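Local atomic coordinates of peptidase M16 domain protein (PDB entry 4XEA), a protein that is probably a metallopeptidase of family M16, whose members typically use zinc to cleave peptide bonds, and holds nickel at its metal site in the crystal. Residues Phe79-Ser85 and Tyr98-Glu104; Ala155-Glu159 and Val255-Glu259. All blocks are in the same frame, centred on the assembly; numbering follows the deposited sequence.

Interaction 1: Phe79-Ser85 and Tyr98-Glu104; sequences FAAHGAS and YFSGTGE
Gly101 and Ala84 pair unusually closely, with Gly101 CA and Ala84 CA only 3.7 Å apart. They form an antiparallel non-hydrogen-bonded pair, and the missing side chain of Gly101 lets the methyl of Ala84 lie against its backbone. Next to them, Ser85 and Ser100 make a hydrogen-bonded pair. Ser85 N donates a hydrogen bond to Ser100 O at 2.9 Å, and Ser100 N returns one to Ser85 O. A third bond runs from Thr102 N to Gly83 O at 3.0 Å, nearly in line with the carbonyl (C=O...N 173°). Gly83, with positive phi, is the C-prime residue of a Schellman motif: Ala84 N reaches back to Phe79 O, and Gly83 N to Ala80 O. Helix 75-80 thus ends and strand 84-90 begins within a few residues.

On the buried side, Phe79 CE1 meets Phe99 CD2 at 3.6 Å. The two rings meet obliquely, their planes 36° apart. With chi1 at 73°, the Phe99 ring lies over its own main chain, which brings CD1 near the Ala84 methyl. Helix 105-116 packs on this group through Thr111, His108 and Leu112. Ser100 and Thr102 instead meet Met362 of the second subunit. The chemistry implies that pairing at the open end of the hairpin of strands 84-90 and 95-101 rests on main-chain bonds, while Phe79 of helix 75-80 and Phe99 form an apolar layer against helix 105-116.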
ATOM      1  N   PHE A  79     -19.874  -4.878 -12.321  1.00 66.01           N
ATOM      2  CA  PHE A  79     -18.810  -3.869 -12.369  1.00 64.25           C
ATOM      3  C   PHE A  79     -17.667  -4.258 -13.294  1.00 65.86           C
ATOM      4  O   PHE A  79     -17.182  -3.421 -14.055  1.00 66.18           O
ATOM      5  CB  PHE A  79     -18.202  -3.643 -10.985  1.00 60.85           C
ATOM      6  CG  PHE A  79     -19.125  -2.956 -10.050  1.00 58.98           C
ATOM      7  CD1 PHE A  79     -19.250  -1.590 -10.077  1.00 57.00           C
ATOM      8  CD2 PHE A  79     -19.880  -3.683  -9.172  1.00 59.19           C
ATOM      9  CE1 PHE A  79     -20.140  -0.961  -9.239  1.00 58.51           C
ATOM     10  CE2 PHE A  79     -20.738  -3.070  -8.309  1.00 55.40           C
ATOM     11  CZ  PHE A  79     -20.879  -1.713  -8.350  1.00 57.73           C
ATOM     12  N   ALA A  80     -17.220  -5.512 -13.196  1.00 67.18           N
ATOM     13  CA  ALA A  80     -16.021  -5.983 -13.910  1.00 69.05           C
ATOM     14  C   ALA A  80     -16.203  -6.059 -15.436  1.00 73.30           C
ATOM     15  O   ALA A  80     -15.299  -5.671 -16.196  1.00 74.23           O
ATOM     16  CB  ALA A  80     -15.590  -7.343 -13.351  1.00 69.39           C
ATOM     17  N   ALA A  81     -17.358  -6.564 -15.874  1.00 75.64           N
ATOM     18  CA  ALA A  81     -17.677  -6.636 -17.298  1.00 80.23           C
ATOM     19  C   ALA A  81     -17.672  -5.253 -17.972  1.00 80.73           C
ATOM     20  O   ALA A  81     -17.542  -5.172 -19.189  1.00 82.32           O
ATOM     21  CB  ALA A  81     -19.035  -7.327 -17.508  1.00 82.85           C
ATOM     22  N   HIS A  82     -17.794  -4.176 -17.187  1.00 78.37           N
ATOM     23  CA  HIS A  82     -17.760  -2.807 -17.733  1.00 79.38           C
ATOM     24  C   HIS A  82     -16.621  -1.910 -17.194  1.00 77.40           C
ATOM     25  O   HIS A  82     -16.715  -0.686 -17.239  1.00 77.28           O
ATOM     26  CB  HIS A  82     -19.138  -2.146 -17.544  1.00 79.20           C
ATOM     27  CG  HIS A  82     -20.250  -2.902 -18.202  1.00 83.25           C
ATOM     28  ND1 HIS A  82     -20.559  -2.754 -19.535  1.00 86.65           N
ATOM     29  CD2 HIS A  82     -21.108  -3.832 -17.716  1.00 84.80           C
ATOM     30  CE1 HIS A  82     -21.567  -3.551 -19.840  1.00 89.81           C
ATOM     31  NE2 HIS A  82     -21.917  -4.218 -18.755  1.00 86.84           N
ATOM     32  N   GLY A  83     -15.539  -2.525 -16.713  1.00 77.18           N
ATOM     33  CA  GLY A  83     -14.287  -1.805 -16.433  1.00 76.19           C
ATOM     34  C   GLY A  83     -14.240  -1.096 -15.079  1.00 73.20           C
ATOM     35  O   GLY A  83     -13.806   0.058 -14.979  1.00 73.36           O
ATOM     36  N   ALA A  84     -14.707  -1.784 -14.042  1.00 70.86           N
ATOM     37  CA  ALA A  84     -14.603  -1.300 -12.662  1.00 67.45           C
ATOM     38  C   ALA A  84     -14.555  -2.504 -11.760  1.00 65.78           C
ATOM     39  O   ALA A  84     -14.859  -3.616 -12.197  1.00 66.76           O
ATOM     40  CB  ALA A  84     -15.806  -0.402 -12.281  1.00 65.93           C
ATOM     41  N   SER A  85     -14.179  -2.280 -10.510  1.00 63.07           N
ATOM     42  CA  SER A  85     -14.286  -3.318  -9.485  1.00 61.89           C
ATOM     43  C   SER A  85     -14.751  -2.726  -8.160  1.00 58.98           C
ATOM     44  O   SER A  85     -14.472  -1.565  -7.856  1.00 56.98           O
ATOM     45  CB  SER A  85     -12.964  -4.061  -9.311  1.00 63.49           C
ATOM     46  OG  SER A  85     -12.082  -3.297  -8.527  1.00 63.08           O
ATOM     47  N   TYR A  98     -17.727   0.590  -2.333  1.00 44.83           N
ATOM     48  CA  TYR A  98     -16.995   1.468  -3.243  1.00 46.17           C
ATOM     49  C   TYR A  98     -16.506   0.743  -4.476  1.00 48.25           C
ATOM     50  O   TYR A  98     -16.301  -0.468  -4.425  1.00 48.98           O
ATOM     51  CB  TYR A  98     -15.836   2.115  -2.501  1.00 45.33           C
ATOM     52  CG  TYR A  98     -14.807   1.150  -1.919  1.00 48.46           C
ATOM     53  CD1 TYR A  98     -13.646   0.862  -2.610  1.00 51.70           C
ATOM     54  CD2 TYR A  98     -14.997   0.547  -0.667  1.00 51.21           C
ATOM     55  CE1 TYR A  98     -12.685  -0.017  -2.092  1.00 55.94           C
ATOM     56  CE2 TYR A  98     -14.030  -0.321  -0.125  1.00 50.83           C
ATOM     57  CZ  TYR A  98     -12.886  -0.587  -0.844  1.00 54.39           C
ATOM     58  OH  TYR A  98     -11.956  -1.464  -0.357  1.00 58.51           O
ATOM     59  N   PHE A  99     -16.386   1.479  -5.590  1.00 49.68           N
ATOM     60  CA  PHE A  99     -15.791   0.949  -6.780  1.00 50.78           C
ATOM     61  C   PHE A  99     -14.750   1.910  -7.296  1.00 51.99           C
ATOM     62  O   PHE A  99     -14.728   3.095  -6.961  1.00 52.46           O
ATOM     63  CB  PHE A  99     -16.859   0.627  -7.876  1.00 52.67           C
ATOM     64  CG  PHE A  99     -17.466   1.835  -8.558  1.00 53.16           C
ATOM     65  CD1 PHE A  99     -16.787   2.507  -9.561  1.00 55.50           C
ATOM     66  CD2 PHE A  99     -18.756   2.259  -8.229  1.00 53.39           C
ATOM     67  CE1 PHE A  99     -17.353   3.605 -10.201  1.00 57.22           C
ATOM     68  CE2 PHE A  99     -19.333   3.356  -8.872  1.00 53.85           C
ATOM     69  CZ  PHE A  99     -18.633   4.032  -9.851  1.00 54.17           C
ATOM     70  N   SER A 100     -13.877   1.387  -8.129  1.00 53.92           N
ATOM     71  CA  SER A 100     -13.080   2.221  -8.995  1.00 54.96           C
ATOM     72  C   SER A 100     -13.092   1.641 -10.420  1.00 56.58           C
ATOM     73  O   SER A 100     -13.168   0.431 -10.611  1.00 55.34           O
ATOM     74  CB  SER A 100     -11.686   2.339  -8.446  1.00 55.02           C
ATOM     75  OG  SER A 100     -11.027   1.121  -8.606  1.00 55.40           O
ATOM     76  N   GLY A 101     -13.061   2.528 -11.408  1.00 58.65           N
ATOM     77  CA  GLY A 101     -13.115   2.120 -12.814  1.00 60.94           C
ATOM     78  C   GLY A 101     -12.740   3.220 -13.780  1.00 63.04           C
ATOM     79  O   GLY A 101     -12.378   4.322 -13.369  1.00 61.71           O
ATOM     80  N   THR A 102     -12.847   2.918 -15.074  1.00 65.77           N
ATOM     81  CA  THR A 102     -12.300   3.777 -16.118  1.00 68.79           C
ATOM     82  C   THR A 102     -13.291   4.195 -17.230  1.00 71.10           C
ATOM     83  O   THR A 102     -12.906   4.871 -18.193  1.00 74.06           O
ATOM     84  CB  THR A 102     -11.105   3.081 -16.772  1.00 70.46           C
ATOM     85  OG1 THR A 102     -11.513   1.810 -17.283  1.00 71.76           O
ATOM     86  CG2 THR A 102     -10.020   2.850 -15.744  1.00 69.94           C
ATOM     87  N   GLY A 103     -14.539   3.777 -17.118  1.00 70.28           N
ATOM     88  CA  GLY A 103     -15.518   4.013 -18.181  1.00 72.74           C
ATOM     89  C   GLY A 103     -16.860   3.470 -17.742  1.00 71.80           C
ATOM     90  O   GLY A 103     -16.936   2.747 -16.737  1.00 69.50           O
ATOM     91  N   GLU A 104     -17.918   3.845 -18.460  1.00 73.49           N
ATOM     92  CA  GLU A 104     -19.267   3.372 -18.170  1.00 73.16           C
ATOM     93  C   GLU A 104     -19.620   3.680 -16.714  1.00 70.01           C
ATOM     94  O   GLU A 104     -20.235   2.876 -16.005  1.00 68.61           O
ATOM     95  CB  GLU A 104     -19.379   1.873 -18.462  1.00 74.41           C
ATOM     96  CG  GLU A 104     -19.239   1.488 -19.960  1.00 79.14           C
ATOM     97  CD  GLU A 104     -20.577   1.436 -20.649  1.00 84.49           C
ATOM     98  OE1 GLU A 104     -20.712   0.676 -21.626  1.00 89.99           O
ATOM     99  OE2 GLU A 104     -21.517   2.140 -20.200  1.00 83.62           O
TER

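Interaction 2: Ala155-Glu159 and Val255-Glu259; sequences AMYHE and VGWKE
Met156, a selenomethionine, lies along the aliphatic part of Lys258, the two chains running past each other in opposite directions. Met156 CG touches Lys258 CG at 3.7 Å, and Met156 SE rests near Lys258 CA and CB. The Met156 chain is extended up to SE and then bends (chi3 -68°). Met156 CE thereby lies 3.6 Å from Gly256 C, on the backbone of strand 252-258. Gly256 has no side chain to block that approach.

Lys258 is extended along its whole length (chi1 -171°). That shape carries its ammonium group to the end of helix 144-156. There Lys258 NZ bonds to Met156 O at 2.9 Å, approaching 24° off the carbonyl plane. The same NZ also bonds to the carbonyls of Pro234 and Thr236 and forms a salt bridge with Glu233. The buried NZ thus has four oxygen acceptors around it, more than three N-H can serve singly, so at least one N-H is probably shared. The acidic Glu233 would be expected to favour the protonated lysine. His158 presents its ring edge to the ammonium group, with CD2 3.8 Å from Lys258 NZ. Its NE2 bonds to Thr236 O.

Tyr157 crosses the lysine chain obliquely, its CD1 3.8 Å from Lys258 CE. Farther out, a water accepts from Tyr157 OH at 2.7 Å and donates to Glu259 O, bridging the segments.

The lysine thus donates to the carbonyl of the last helical residue. It joins helix 144-156, in the peptidase M16 family region, to the central strand of the five-stranded mixed sheet in the M16 inactive-domain region.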
ATOM      1  N   ALA A 155      -8.450  -4.406  27.474  1.00 41.45           N
ATOM      2  CA  ALA A 155      -7.889  -3.850  28.709  1.00 42.78           C
ATOM      3  C   ALA A 155      -8.400  -2.400  28.939  1.00 41.83           C
ATOM      4  O   ALA A 155      -8.769  -2.007  30.065  1.00 42.98           O
ATOM      5  CB  ALA A 155      -6.356  -3.916  28.651  1.00 42.56           C
HETATM    6  N   MSE A 156      -8.439  -1.618  27.869  1.00 40.52           N
HETATM    7  CA  MSE A 156      -8.794  -0.216  27.949  1.00 40.07           C
HETATM    8  C   MSE A 156     -10.273   0.053  28.299  1.00 38.95           C
HETATM    9  O   MSE A 156     -10.560   0.933  29.118  1.00 37.46           O
HETATM   10  CB  MSE A 156      -8.404   0.480  26.644  1.00 38.49           C
HETATM   11  CG  MSE A 156      -8.736   1.934  26.532  1.00 40.07           C
HETATM   12 SE   MSE A 156      -8.005   2.789  24.934  0.79 42.10          SE
HETATM   13  CE  MSE A 156      -6.218   2.711  25.353  1.00 30.39           C
ATOM     14  N   TYR A 157     -11.177  -0.710  27.685  1.00 38.32           N
ATOM     15  CA  TYR A 157     -12.598  -0.412  27.703  1.00 37.44           C
ATOM     16  C   TYR A 157     -13.335  -1.372  28.635  1.00 38.76           C
ATOM     17  O   TYR A 157     -13.166  -2.585  28.571  1.00 39.10           O
ATOM     18  CB  TYR A 157     -13.190  -0.389  26.247  1.00 37.15           C
ATOM     19  CG  TYR A 157     -12.794   0.824  25.506  1.00 35.04           C
ATOM     20  CD1 TYR A 157     -13.467   2.038  25.691  1.00 35.70           C
ATOM     21  CD2 TYR A 157     -11.685   0.818  24.653  1.00 33.32           C
ATOM     22  CE1 TYR A 157     -13.082   3.213  24.998  1.00 33.83           C
ATOM     23  CE2 TYR A 157     -11.301   1.975  23.967  1.00 33.56           C
ATOM     24  CZ  TYR A 157     -11.964   3.163  24.171  1.00 33.27           C
ATOM     25  OH  TYR A 157     -11.515   4.258  23.525  1.00 31.84           O
ATOM     26  N   HIS A 158     -14.162  -0.816  29.524  1.00 38.09           N
ATOM     27  CA  HIS A 158     -14.973  -1.609  30.415  1.00 39.28           C
ATOM     28  C   HIS A 158     -16.212  -2.205  29.736  1.00 39.96           C
ATOM     29  O   HIS A 158     -16.549  -3.355  29.998  1.00 39.57           O
ATOM     30  CB  HIS A 158     -15.486  -0.772  31.603  1.00 40.07           C
ATOM     31  CG  HIS A 158     -14.407  -0.234  32.491  1.00 38.24           C
ATOM     32  ND1 HIS A 158     -14.304  -0.570  33.824  1.00 38.09           N
ATOM     33  CD2 HIS A 158     -13.427   0.663  32.251  1.00 35.46           C
ATOM     34  CE1 HIS A 158     -13.265   0.057  34.347  1.00 38.21           C
ATOM     35  NE2 HIS A 158     -12.704   0.793  33.405  1.00 36.12           N
ATOM     36  N   GLU A 159     -16.932  -1.375  28.991  1.00 39.72           N
ATOM     37  CA  GLU A 159     -18.288  -1.713  28.503  1.00 42.14           C
ATOM     38  C   GLU A 159     -18.543  -1.285  27.050  1.00 39.65           C
ATOM     39  O   GLU A 159     -19.412  -1.846  26.412  1.00 39.55           O
ATOM     40  CB  GLU A 159     -19.382  -0.958  29.298  1.00 44.16           C
ATOM     41  CG  GLU A 159     -19.491  -1.179  30.733  1.00 51.81           C
ATOM     42  CD  GLU A 159     -19.890   0.123  31.494  1.00 57.82           C
ATOM     43  OE1 GLU A 159     -21.023   0.657  31.294  1.00 58.57           O
ATOM     44  OE2 GLU A 159     -19.047   0.571  32.325  1.00 59.98           O
ATOM     45  N   VAL A 255       1.259   0.620  23.437  1.00 40.74           N
ATOM     46  CA  VAL A 255       0.877   1.517  24.483  1.00 39.17           C
ATOM     47  C   VAL A 255      -0.274   2.375  23.947  1.00 38.87           C
ATOM     48  O   VAL A 255      -0.197   2.910  22.806  1.00 39.39           O
ATOM     49  CB  VAL A 255       2.026   2.433  24.910  1.00 40.48           C
ATOM     50  CG1 VAL A 255       1.581   3.280  26.139  1.00 39.66           C
ATOM     51  CG2 VAL A 255       3.302   1.623  25.239  1.00 43.16           C
ATOM     52  N   GLY A 256      -1.345   2.469  24.731  1.00 36.49           N
ATOM     53  CA  GLY A 256      -2.481   3.253  24.361  1.00 36.06           C
ATOM     54  C   GLY A 256      -2.966   4.218  25.415  1.00 35.57           C
ATOM     55  O   GLY A 256      -2.701   4.051  26.595  1.00 35.77           O
ATOM     56  N   TRP A 257      -3.673   5.253  24.958  1.00 35.52           N
ATOM     57  CA  TRP A 257      -4.307   6.242  25.833  1.00 34.29           C
ATOM     58  C   TRP A 257      -5.755   6.398  25.431  1.00 33.88           C
ATOM     59  O   TRP A 257      -6.082   6.505  24.261  1.00 33.07           O
ATOM     60  CB  TRP A 257      -3.605   7.585  25.754  1.00 34.68           C
ATOM     61  CG  TRP A 257      -2.214   7.556  26.329  1.00 38.06           C
ATOM     62  CD1 TRP A 257      -1.839   7.893  27.586  1.00 38.97           C
ATOM     63  CD2 TRP A 257      -1.014   7.202  25.626  1.00 38.90           C
ATOM     64  NE1 TRP A 257      -0.460   7.801  27.717  1.00 40.67           N
ATOM     65  CE2 TRP A 257       0.059   7.332  26.539  1.00 42.90           C
ATOM     66  CE3 TRP A 257      -0.750   6.782  24.316  1.00 38.03           C
ATOM     67  CZ2 TRP A 257       1.392   7.043  26.180  1.00 43.08           C
ATOM     68  CZ3 TRP A 257       0.549   6.473  23.958  1.00 40.38           C
ATOM     69  CH2 TRP A 257       1.614   6.611  24.887  1.00 42.22           C
ATOM     70  N   LYS A 258      -6.612   6.415  26.440  1.00 33.96           N
ATOM     71  CA  LYS A 258      -8.051   6.400  26.281  1.00 34.58           C
ATOM     72  C   LYS A 258      -8.593   7.844  26.376  1.00 33.42           C
ATOM     73  O   LYS A 258      -8.428   8.480  27.422  1.00 34.71           O
ATOM     74  CB  LYS A 258      -8.599   5.619  27.485  1.00 34.58           C
ATOM     75  CG  LYS A 258     -10.092   5.272  27.449  1.00 34.99           C
ATOM     76  CD  LYS A 258     -10.463   4.494  28.688  1.00 36.66           C
ATOM     77  CE  LYS A 258     -11.834   3.956  28.540  1.00 37.10           C
ATOM     78  NZ  LYS A 258     -12.249   3.229  29.712  1.00 36.14           N
ATOM     79  N   GLU A 259      -9.297   8.325  25.350  1.00 34.32           N
ATOM     80  CA  GLU A 259     -10.069   9.560  25.488  1.00 34.55           C
ATOM     81  C   GLU A 259     -11.255   9.343  26.439  1.00 35.05           C
ATOM     82  O   GLU A 259     -11.890   8.269  26.420  1.00 34.50           O
ATOM     83  CB  GLU A 259     -10.623  10.081  24.160  1.00 35.41           C
ATOM     84  CG  GLU A 259      -9.614  10.447  23.098  1.00 37.17           C
ATOM     85  CD  GLU A 259      -8.933  11.796  23.338  1.00 38.04           C
ATOM     86  OE1 GLU A 259      -9.284  12.538  24.297  1.00 40.02           O
ATOM     87  OE2 GLU A 259      -8.038  12.105  22.521  1.00 38.33           O
TER
HETATM   88  O   HOH W   1     -12.721   6.518  24.524  1.00 31.79           O

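The two contacts lie on opposite sides of the chain's centre, their centres about 41 Å apart and no touch between them. Interaction 1 is local and partly buried. It joins neighbouring strands at the edge, within this chain, of the six-stranded sheet and borders the second subunit. Interaction 2 is buried and links segments almost a hundred residues apart, from the two different M16 family regions; no other chain of the assembly touches it. They share no helix or strand. Backbone pairing and aromatic contact dominate interaction 1, whereas one lysine side chain dominates interaction 2. Each involves the C-terminal end of a helix, closed by a glycine in 79-85 but met by an ammonium group in 155-159.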